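Local atomic coordinates of 3-isopropylmalate dehydratase small subunit (Campylobacter jejuni, PDB entry 3Q3W), a protein that catalyses, as the small subunit of 3-isopropylmalate dehydratase, the isomerisation between 2-isopropylmalate and 3-isopropylmalate through 2-isopropylmaleate. Residues S73-S87 / Y98-F112. Numbering follows the deposited sequence.
Sequences SSILVSFENFGSGSS and YGIRAIIAPSFADIF
Strands 73-78 and 102-105, the two parallel strands of a beta-alpha-beta unit joined through helix 90-98, pair at the start of this contact, Leu76 lying beside Ile103. Leu76 uses both its N and its O toward strand 102-105, its N donating to Ala102 O (3.1 Å) and its O accepting from Ile104 N (2.8 Å), so that it sits astride Ile103. Ser78 N continues the ladder to Ile104 O, while Ser74 O takes Arg101 N just beyond the Schellman turn at Gly99. On the sheet face that carries Leu76 and Ile103, the Leu76 isobutyl group crosses Ile100 at about a right angle, CD2 meeting CD1 at 3.9 Å; Leu95 of helix 90-98 also packs on Leu76. Ile75, Val77 and Ile104 line the other face, where helix 128-140 touches Val77.

Past the strands the register slips by one residue. Ser107 OG, which lies between its own N and carbonyl carbon (chi1 58°), accepts the N-H of Asn81 at 3.0 Å, and Phe82 O receives the N-H of Ala109, the N-cap residue of helix 110-118, from above the carbonyl plane. With CG trans to N (chi1 -172°), the Phe82 ring brings CE2 to Ile103 CD1 (3.6 Å) and turns its edge to the face of Phe112, planes at 63°. Gly83 CA lies over the Phe112 ring, 4.2 Å from its centroid. The arrangement is a classic beta-alpha-beta crossover within the aconitase C-terminal domain family region.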
ATOM      1  N   SER A  73      -8.263  -5.116  -4.172  1.00 23.08           N
ATOM      2  CA  SER A  73      -7.280  -4.019  -4.309  1.00 23.12           C
ATOM      3  C   SER A  73      -5.881  -4.560  -4.085  1.00 22.69           C
ATOM      4  O   SER A  73      -5.671  -5.346  -3.140  1.00 22.23           O
ATOM      5  CB  SER A  73      -7.590  -2.883  -3.317  1.00 22.35           C
ATOM      6  OG  SER A  73      -8.686  -2.101  -3.758  1.00 24.96           O
ATOM      7  N   SER A  74      -4.925  -4.177  -4.936  1.00 23.33           N
ATOM      8  CA  SER A  74      -3.519  -4.516  -4.733  1.00 22.68           C
ATOM      9  C   SER A  74      -2.590  -3.309  -4.798  1.00 22.54           C
ATOM     10  O   SER A  74      -1.346  -3.430  -4.606  1.00 21.64           O
ATOM     11  CB  SER A  74      -3.065  -5.621  -5.716  1.00 23.92           C
ATOM     12  OG  SER A  74      -3.152  -5.201  -7.071  1.00 23.84           O
ATOM     13  N   ILE A  75      -3.181  -2.143  -5.039  1.00 21.38           N
ATOM     14  CA  ILE A  75      -2.503  -0.840  -4.975  1.00 22.09           C
ATOM     15  C   ILE A  75      -3.294   0.172  -4.156  1.00 23.78           C
ATOM     16  O   ILE A  75      -4.537   0.254  -4.290  1.00 24.46           O
ATOM     17  CB  ILE A  75      -2.347  -0.252  -6.408  1.00 23.42           C
ATOM     18  CG1 ILE A  75      -1.464  -1.157  -7.235  1.00 23.78           C
ATOM     19  CG2 ILE A  75      -1.746   1.133  -6.370  1.00 22.43           C
ATOM     20  CD1 ILE A  75      -1.549  -0.933  -8.773  1.00 25.31           C
ATOM     21  N   LEU A  76      -2.595   0.955  -3.337  1.00 24.47           N
ATOM     22  CA  LEU A  76      -3.212   2.010  -2.534  1.00 25.35           C
ATOM     23  C   LEU A  76      -2.688   3.345  -2.984  1.00 26.27           C
ATOM     24  O   LEU A  76      -1.525   3.452  -3.376  1.00 27.96           O
ATOM     25  CB  LEU A  76      -2.944   1.825  -1.042  1.00 24.42           C
ATOM     26  CG  LEU A  76      -3.474   0.551  -0.349  1.00 24.81           C
ATOM     27  CD1 LEU A  76      -3.116   0.567   1.158  1.00 20.84           C
ATOM     28  CD2 LEU A  76      -4.963   0.337  -0.549  1.00 20.34           C
ATOM     29  N   VAL A  77      -3.549   4.359  -2.966  1.00 27.46           N
ATOM     30  CA  VAL A  77      -3.134   5.713  -3.220  1.00 28.29           C
ATOM     31  C   VAL A  77      -3.546   6.536  -2.012  1.00 31.31           C
ATOM     32  O   VAL A  77      -4.744   6.658  -1.705  1.00 30.44           O
ATOM     33  CB  VAL A  77      -3.793   6.240  -4.482  1.00 30.35           C
ATOM     34  CG1 VAL A  77      -3.195   7.626  -4.849  1.00 29.39           C
ATOM     35  CG2 VAL A  77      -3.582   5.270  -5.584  1.00 25.40           C
ATOM     36  N   SER A  78      -2.565   7.080  -1.307  1.00 32.69           N
ATOM     37  CA  SER A  78      -2.805   7.855  -0.093  1.00 34.77           C
ATOM     38  C   SER A  78      -2.091   9.200  -0.093  1.00 36.81           C
ATOM     39  O   SER A  78      -1.465   9.590  -1.061  1.00 37.47           O
ATOM     40  CB  SER A  78      -2.365   7.060   1.115  1.00 34.02           C
ATOM     41  OG  SER A  78      -3.083   7.458   2.271  1.00 38.40           O
ATOM     42  N   PHE A  79      -2.224   9.926   1.004  1.00 38.69           N
ATOM     43  CA  PHE A  79      -1.650  11.237   1.080  1.00 41.32           C
ATOM     44  C   PHE A  79      -0.364  11.122   1.876  1.00 42.00           C
ATOM     45  O   PHE A  79       0.168  10.013   2.042  1.00 41.14           O
ATOM     46  CB  PHE A  79      -2.642  12.215   1.699  1.00 43.04           C
ATOM     47  CG  PHE A  79      -3.886  12.476   0.862  1.00 42.74           C
ATOM     48  CD1 PHE A  79      -3.887  12.327  -0.513  1.00 41.00           C
ATOM     49  CD2 PHE A  79      -5.038  12.969   1.483  1.00 43.94           C
ATOM     50  CE1 PHE A  79      -5.013  12.625  -1.235  1.00 43.28           C
ATOM     51  CE2 PHE A  79      -6.167  13.282   0.764  1.00 42.24           C
ATOM     52  CZ  PHE A  79      -6.156  13.105  -0.594  1.00 43.86           C
ATOM     53  N   GLU A  80       0.163  12.259   2.331  1.00 43.64           N
ATOM     54  CA  GLU A  80       1.532  12.329   2.819  1.00 44.09           C
ATOM     55  C   GLU A  80       1.767  11.615   4.121  1.00 41.91           C
ATOM     56  O   GLU A  80       0.855  11.414   4.904  1.00 40.17           O
ATOM     57  CB  GLU A  80       2.013  13.784   2.965  1.00 47.57           C
ATOM     58  CG  GLU A  80       1.059  14.749   3.715  1.00 50.12           C
ATOM     59  CD  GLU A  80       0.170  15.580   2.762  1.00 53.46           C
ATOM     60  OE1 GLU A  80      -0.551  14.983   1.924  1.00 51.51           O
ATOM     61  OE2 GLU A  80       0.204  16.823   2.857  1.00 56.24           O
ATOM     62  N   ASN A  81       3.045  11.288   4.336  1.00 41.44           N
ATOM     63  CA  ASN A  81       3.540  10.692   5.560  1.00 40.32           C
ATOM     64  C   ASN A  81       2.824   9.387   5.864  1.00 37.76           C
ATOM     65  O   ASN A  81       2.462   9.097   7.006  1.00 38.00           O
ATOM     66  CB  ASN A  81       3.493  11.691   6.738  1.00 42.57           C
ATOM     67  CG  ASN A  81       4.301  11.231   7.943  1.00 42.22           C
ATOM     68  OD1 ASN A  81       5.325  10.553   7.803  1.00 43.60           O
ATOM     69  ND2 ASN A  81       3.831  11.569   9.136  1.00 42.86           N
ATOM     70  N   PHE A  82       2.660   8.583   4.832  1.00 35.72           N
ATOM     71  CA  PHE A  82       2.060   7.291   5.003  1.00 34.32           C
ATOM     72  C   PHE A  82       2.991   6.394   5.803  1.00 34.30           C
ATOM     73  O   PHE A  82       4.168   6.282   5.495  1.00 34.87           O
ATOM     74  CB  PHE A  82       1.786   6.629   3.673  1.00 33.42           C
ATOM     75  CG  PHE A  82       0.986   5.347   3.785  1.00 31.89           C
ATOM     76  CD1 PHE A  82      -0.382   5.346   3.624  1.00 33.14           C
ATOM     77  CD2 PHE A  82       1.621   4.135   4.047  1.00 27.49           C
ATOM     78  CE1 PHE A  82      -1.106   4.165   3.714  1.00 30.51           C
ATOM     79  CE2 PHE A  82       0.905   2.966   4.140  1.00 28.41           C
ATOM     80  CZ  PHE A  82      -0.456   2.967   4.000  1.00 27.78           C
ATOM     81  N   GLY A  83       2.452   5.744   6.818  1.00 33.66           N
ATOM     82  CA  GLY A  83       3.282   4.818   7.604  1.00 33.52           C
ATOM     83  C   GLY A  83       3.945   5.461   8.786  1.00 34.67           C
ATOM     84  O   GLY A  83       4.796   4.851   9.403  1.00 34.65           O
ATOM     85  N   SER A  84       3.550   6.691   9.090  1.00 36.23           N
ATOM     86  CA  SER A  84       4.008   7.407  10.288  1.00 38.86           C
ATOM     87  C   SER A  84       4.032   6.534  11.545  1.00 38.52           C
ATOM     88  O   SER A  84       3.061   5.845  11.865  1.00 37.24           O
ATOM     89  CB  SER A  84       3.162   8.660  10.534  1.00 39.77           C
ATOM     90  OG  SER A  84       3.605   9.351  11.687  1.00 43.92           O
ATOM     91  N   GLY A  85       5.168   6.599  12.251  1.00 41.08           N
ATOM     92  CA  GLY A  85       5.327   5.975  13.553  1.00 41.42           C
ATOM     93  C   GLY A  85       6.667   5.294  13.723  1.00 41.89           C
ATOM     94  O   GLY A  85       7.517   5.328  12.832  1.00 43.06           O
ATOM     95  N   SER A  86       6.866   4.683  14.884  1.00 41.54           N
ATOM     96  CA  SER A  86       8.063   3.897  15.115  1.00 41.62           C
ATOM     97  C   SER A  86       7.998   2.541  14.404  1.00 39.59           C
ATOM     98  O   SER A  86       6.935   2.129  13.928  1.00 39.50           O
ATOM     99  CB  SER A  86       8.320   3.722  16.619  1.00 42.30           C
ATOM    100  OG  SER A  86       7.146   3.336  17.268  1.00 41.00           O
ATOM    101  N   SER A  87       9.155   1.873  14.321  1.00 40.89           N
ATOM    102  CA  SER A  87       9.245   0.577  13.654  1.00 39.63           C
ATOM    103  C   SER A  87       8.048  -0.282  14.056  1.00 37.56           C
ATOM    104  O   SER A  87       7.723  -0.379  15.232  1.00 39.33           O
ATOM    105  CB  SER A  87      10.552  -0.125  14.000  1.00 40.82           C
ATOM    106  OG  SER A  87      10.795  -1.190  13.080  1.00 41.01           O
ATOM    107  N   TYR A  98      -2.696  -8.730   3.014  1.00 18.90           N
ATOM    108  CA  TYR A  98      -4.021  -8.370   2.466  1.00 19.01           C
ATOM    109  C   TYR A  98      -4.008  -8.502   0.970  1.00 18.63           C
ATOM    110  O   TYR A  98      -5.015  -8.720   0.313  1.00 20.05           O
ATOM    111  CB  TYR A  98      -4.368  -6.925   2.825  1.00 18.72           C
ATOM    112  CG  TYR A  98      -5.719  -6.488   2.360  1.00 16.12           C
ATOM    113  CD1 TYR A  98      -6.873  -6.858   3.055  1.00 17.16           C
ATOM    114  CD2 TYR A  98      -5.855  -5.691   1.223  1.00 18.42           C
ATOM    115  CE1 TYR A  98      -8.130  -6.425   2.634  1.00 21.46           C
ATOM    116  CE2 TYR A  98      -7.083  -5.247   0.821  1.00 18.00           C
ATOM    117  CZ  TYR A  98      -8.225  -5.611   1.493  1.00 19.42           C
ATOM    118  OH  TYR A  98      -9.489  -5.157   1.059  1.00 23.38           O
ATOM    119  N   GLY A  99      -2.826  -8.337   0.422  1.00 20.84           N
ATOM    120  CA  GLY A  99      -2.665  -8.330  -1.031  1.00 20.86           C
ATOM    121  C   GLY A  99      -2.149  -7.038  -1.636  1.00 20.52           C
ATOM    122  O   GLY A  99      -2.055  -6.932  -2.867  1.00 21.16           O
ATOM    123  N   ILE A 100      -1.744  -6.079  -0.817  1.00 20.23           N
ATOM    124  CA  ILE A 100      -1.213  -4.835  -1.365  1.00 20.40           C
ATOM    125  C   ILE A 100       0.230  -4.998  -1.833  1.00 21.99           C
ATOM    126  O   ILE A 100       1.115  -5.408  -1.073  1.00 22.30           O
ATOM    127  CB  ILE A 100      -1.274  -3.678  -0.347  1.00 19.92           C
ATOM    128  CG1 ILE A 100      -2.696  -3.476   0.147  1.00 18.12           C
ATOM    129  CG2 ILE A 100      -0.661  -2.366  -0.954  1.00 21.01           C
ATOM    130  CD1 ILE A 100      -3.729  -3.304  -0.957  1.00 15.33           C
ATOM    131  N   ARG A 101       0.475  -4.689  -3.104  1.00 22.52           N
ATOM    132  CA  ARG A 101       1.798  -4.844  -3.700  1.00 23.95           C
ATOM    133  C   ARG A 101       2.558  -3.501  -3.809  1.00 24.68           C
ATOM    134  O   ARG A 101       3.800  -3.467  -3.868  1.00 24.69           O
ATOM    135  CB  ARG A 101       1.620  -5.476  -5.067  1.00 25.73           C
ATOM    136  CG  ARG A 101       1.094  -6.894  -5.019  1.00 27.82           C
ATOM    137  CD  ARG A 101       2.171  -7.883  -4.620  1.00 33.99           C
ATOM    138  NE  ARG A 101       2.955  -8.337  -5.773  1.00 38.84           N
ATOM    139  CZ  ARG A 101       4.282  -8.306  -5.898  1.00 42.49           C
ATOM    140  NH1 ARG A 101       4.814  -8.755  -7.016  1.00 44.81           N
ATOM    141  NH2 ARG A 101       5.088  -7.841  -4.945  1.00 43.88           N
ATOM    142  N   ALA A 102       1.819  -2.387  -3.859  1.00 25.20           N
ATOM    143  CA  ALA A 102       2.414  -1.046  -4.017  1.00 25.75           C
ATOM    144  C   ALA A 102       1.539   0.017  -3.378  1.00 26.26           C
ATOM    145  O   ALA A 102       0.298  -0.115  -3.353  1.00 25.57           O
ATOM    146  CB  ALA A 102       2.642  -0.724  -5.481  1.00 27.39           C
ATOM    147  N   ILE A 103       2.174   1.059  -2.857  1.00 25.71           N
ATOM    148  CA  ILE A 103       1.480   2.237  -2.371  1.00 27.36           C
ATOM    149  C   ILE A 103       2.034   3.473  -3.084  1.00 29.51           C
ATOM    150  O   ILE A 103       3.241   3.630  -3.184  1.00 29.92           O
ATOM    151  CB  ILE A 103       1.654   2.400  -0.876  1.00 26.53           C
ATOM    152  CG1 ILE A 103       1.137   1.145  -0.141  1.00 27.27           C
ATOM    153  CG2 ILE A 103       0.955   3.661  -0.402  1.00 29.18           C
ATOM    154  CD1 ILE A 103       1.726   1.021   1.233  1.00 27.40           C
ATOM    155  N   ILE A 104       1.145   4.323  -3.589  1.00 29.73           N
ATOM    156  CA  ILE A 104       1.487   5.583  -4.200  1.00 30.54           C
ATOM    157  C   ILE A 104       1.104   6.666  -3.199  1.00 32.78           C
ATOM    158  O   ILE A 104      -0.043   6.704  -2.725  1.00 32.40           O
ATOM    159  CB  ILE A 104       0.712   5.742  -5.536  1.00 31.93           C
ATOM    160  CG1 ILE A 104       1.144   4.644  -6.510  1.00 28.80           C
ATOM    161  CG2 ILE A 104       0.937   7.134  -6.167  1.00 32.92           C
ATOM    162  CD1 ILE A 104       0.289   4.499  -7.693  1.00 29.66           C
ATOM    163  N   ALA A 105       2.043   7.523  -2.824  1.00 33.11           N
ATOM    164  CA  ALA A 105       1.765   8.636  -1.916  1.00 35.55           C
ATOM    165  C   ALA A 105       2.782   9.726  -2.218  1.00 38.27           C
ATOM    166  O   ALA A 105       3.738   9.459  -2.922  1.00 40.06           O
ATOM    167  CB  ALA A 105       1.898   8.205  -0.458  1.00 34.04           C
ATOM    168  N   PRO A 106       2.595  10.940  -1.679  1.00 40.14           N
ATOM    169  CA  PRO A 106       3.593  11.989  -1.885  1.00 42.78           C
ATOM    170  C   PRO A 106       4.876  11.773  -1.051  1.00 43.52           C
ATOM    171  O   PRO A 106       5.950  12.208  -1.446  1.00 44.81           O
ATOM    172  CB  PRO A 106       2.870  13.267  -1.418  1.00 44.74           C
ATOM    173  CG  PRO A 106       1.449  12.870  -1.126  1.00 42.32           C
ATOM    174  CD  PRO A 106       1.480  11.413  -0.848  1.00 40.35           C
ATOM    175  N   SER A 107       4.736  11.100   0.096  1.00 42.00           N
ATOM    176  CA  SER A 107       5.836  10.781   0.968  1.00 41.32           C
ATOM    177  C   SER A 107       5.469   9.594   1.894  1.00 39.35           C
ATOM    178  O   SER A 107       4.310   9.229   2.026  1.00 36.02           O
ATOM    179  CB  SER A 107       6.219  11.985   1.788  1.00 43.41           C
ATOM    180  OG  SER A 107       5.119  12.431   2.541  1.00 44.05           O
ATOM    181  N   PHE A 108       6.505   9.006   2.499  1.00 39.20           N
ATOM    182  CA  PHE A 108       6.375   7.869   3.405  1.00 37.91           C
ATOM    183  C   PHE A 108       7.273   8.134   4.583  1.00 39.06           C
ATOM    184  O   PHE A 108       8.377   8.669   4.422  1.00 40.81           O
ATOM    185  CB  PHE A 108       6.857   6.581   2.745  1.00 36.42           C
ATOM    186  CG  PHE A 108       6.014   6.130   1.628  1.00 35.89           C
ATOM    187  CD1 PHE A 108       4.951   5.257   1.864  1.00 32.85           C
ATOM    188  CD2 PHE A 108       6.260   6.558   0.331  1.00 36.01           C
ATOM    189  CE1 PHE A 108       4.162   4.839   0.847  1.00 33.45           C
ATOM    190  CE2 PHE A 108       5.456   6.149  -0.688  1.00 33.29           C
ATOM    191  CZ  PHE A 108       4.408   5.282  -0.440  1.00 35.17           C
ATOM    192  N   ALA A 109       6.807   7.742   5.761  1.00 38.16           N
ATOM    193  CA  ALA A 109       7.617   7.774   6.935  1.00 38.79           C
ATOM    194  C   ALA A 109       8.850   6.914   6.661  1.00 39.21           C
ATOM    195  O   ALA A 109       8.741   5.805   6.163  1.00 37.43           O
ATOM    196  CB  ALA A 109       6.859   7.264   8.133  1.00 37.05           C
ATOM    197  N   ASP A 110      10.023   7.450   6.974  1.00 41.09           N
ATOM    198  CA  ASP A 110      11.284   6.794   6.635  1.00 41.38           C
ATOM    199  C   ASP A 110      11.336   5.351   7.127  1.00 39.54           C
ATOM    200  O   ASP A 110      11.752   4.452   6.387  1.00 38.85           O
ATOM    201  CB  ASP A 110      12.476   7.561   7.231  1.00 44.26           C
ATOM    202  CG  ASP A 110      12.596   8.993   6.704  1.00 47.39           C
ATOM    203  OD1 ASP A 110      11.999   9.323   5.649  1.00 47.86           O
ATOM    204  OD2 ASP A 110      13.292   9.799   7.367  1.00 51.86           O
ATOM    205  N   ILE A 111      10.933   5.118   8.363  1.00 38.74           N
ATOM    206  CA  ILE A 111      11.082   3.783   8.941  1.00 37.93           C
ATOM    207  C   ILE A 111      10.183   2.776   8.192  1.00 35.24           C
ATOM    208  O   ILE A 111      10.629   1.714   7.783  1.00 35.38           O
ATOM    209  CB  ILE A 111      10.764   3.763  10.448  1.00 38.17           C
ATOM    210  CG1 ILE A 111      11.827   4.555  11.236  1.00 42.81           C
ATOM    211  CG2 ILE A 111      10.748   2.323  10.944  1.00 37.96           C
ATOM    212  CD1 ILE A 111      11.504   4.713  12.706  1.00 43.36           C
ATOM    213  N   PHE A 112       8.932   3.148   7.965  1.00 34.34           N
ATOM    214  CA  PHE A 112       8.005   2.270   7.282  1.00 31.16           C
ATOM    215  C   PHE A 112       8.474   2.000   5.866  1.00 30.93           C
ATOM    216  O   PHE A 112       8.386   0.851   5.371  1.00 27.01           O
ATOM    217  CB  PHE A 112       6.598   2.895   7.268  1.00 31.04           C
ATOM    218  CG  PHE A 112       5.655   2.204   6.364  1.00 28.76           C
ATOM    219  CD1 PHE A 112       4.950   1.106   6.806  1.00 27.30           C
ATOM    220  CD2 PHE A 112       5.512   2.611   5.019  1.00 30.77           C
ATOM    221  CE1 PHE A 112       4.060   0.458   5.988  1.00 24.86           C
ATOM    222  CE2 PHE A 112       4.638   1.948   4.169  1.00 28.96           C
ATOM    223  CZ  PHE A 112       3.922   0.858   4.644  1.00 25.89           C
TER
HETATM  224  O   HOH W   1      -9.938  -4.785  -1.593  1.00 19.92           O
HETATM  225  O   HOH W   2      -6.515  -7.618  -2.047  1.00 20.36           O
HETATM  226  O   HOH W   3       7.425   4.566  10.297  1.00 19.62           O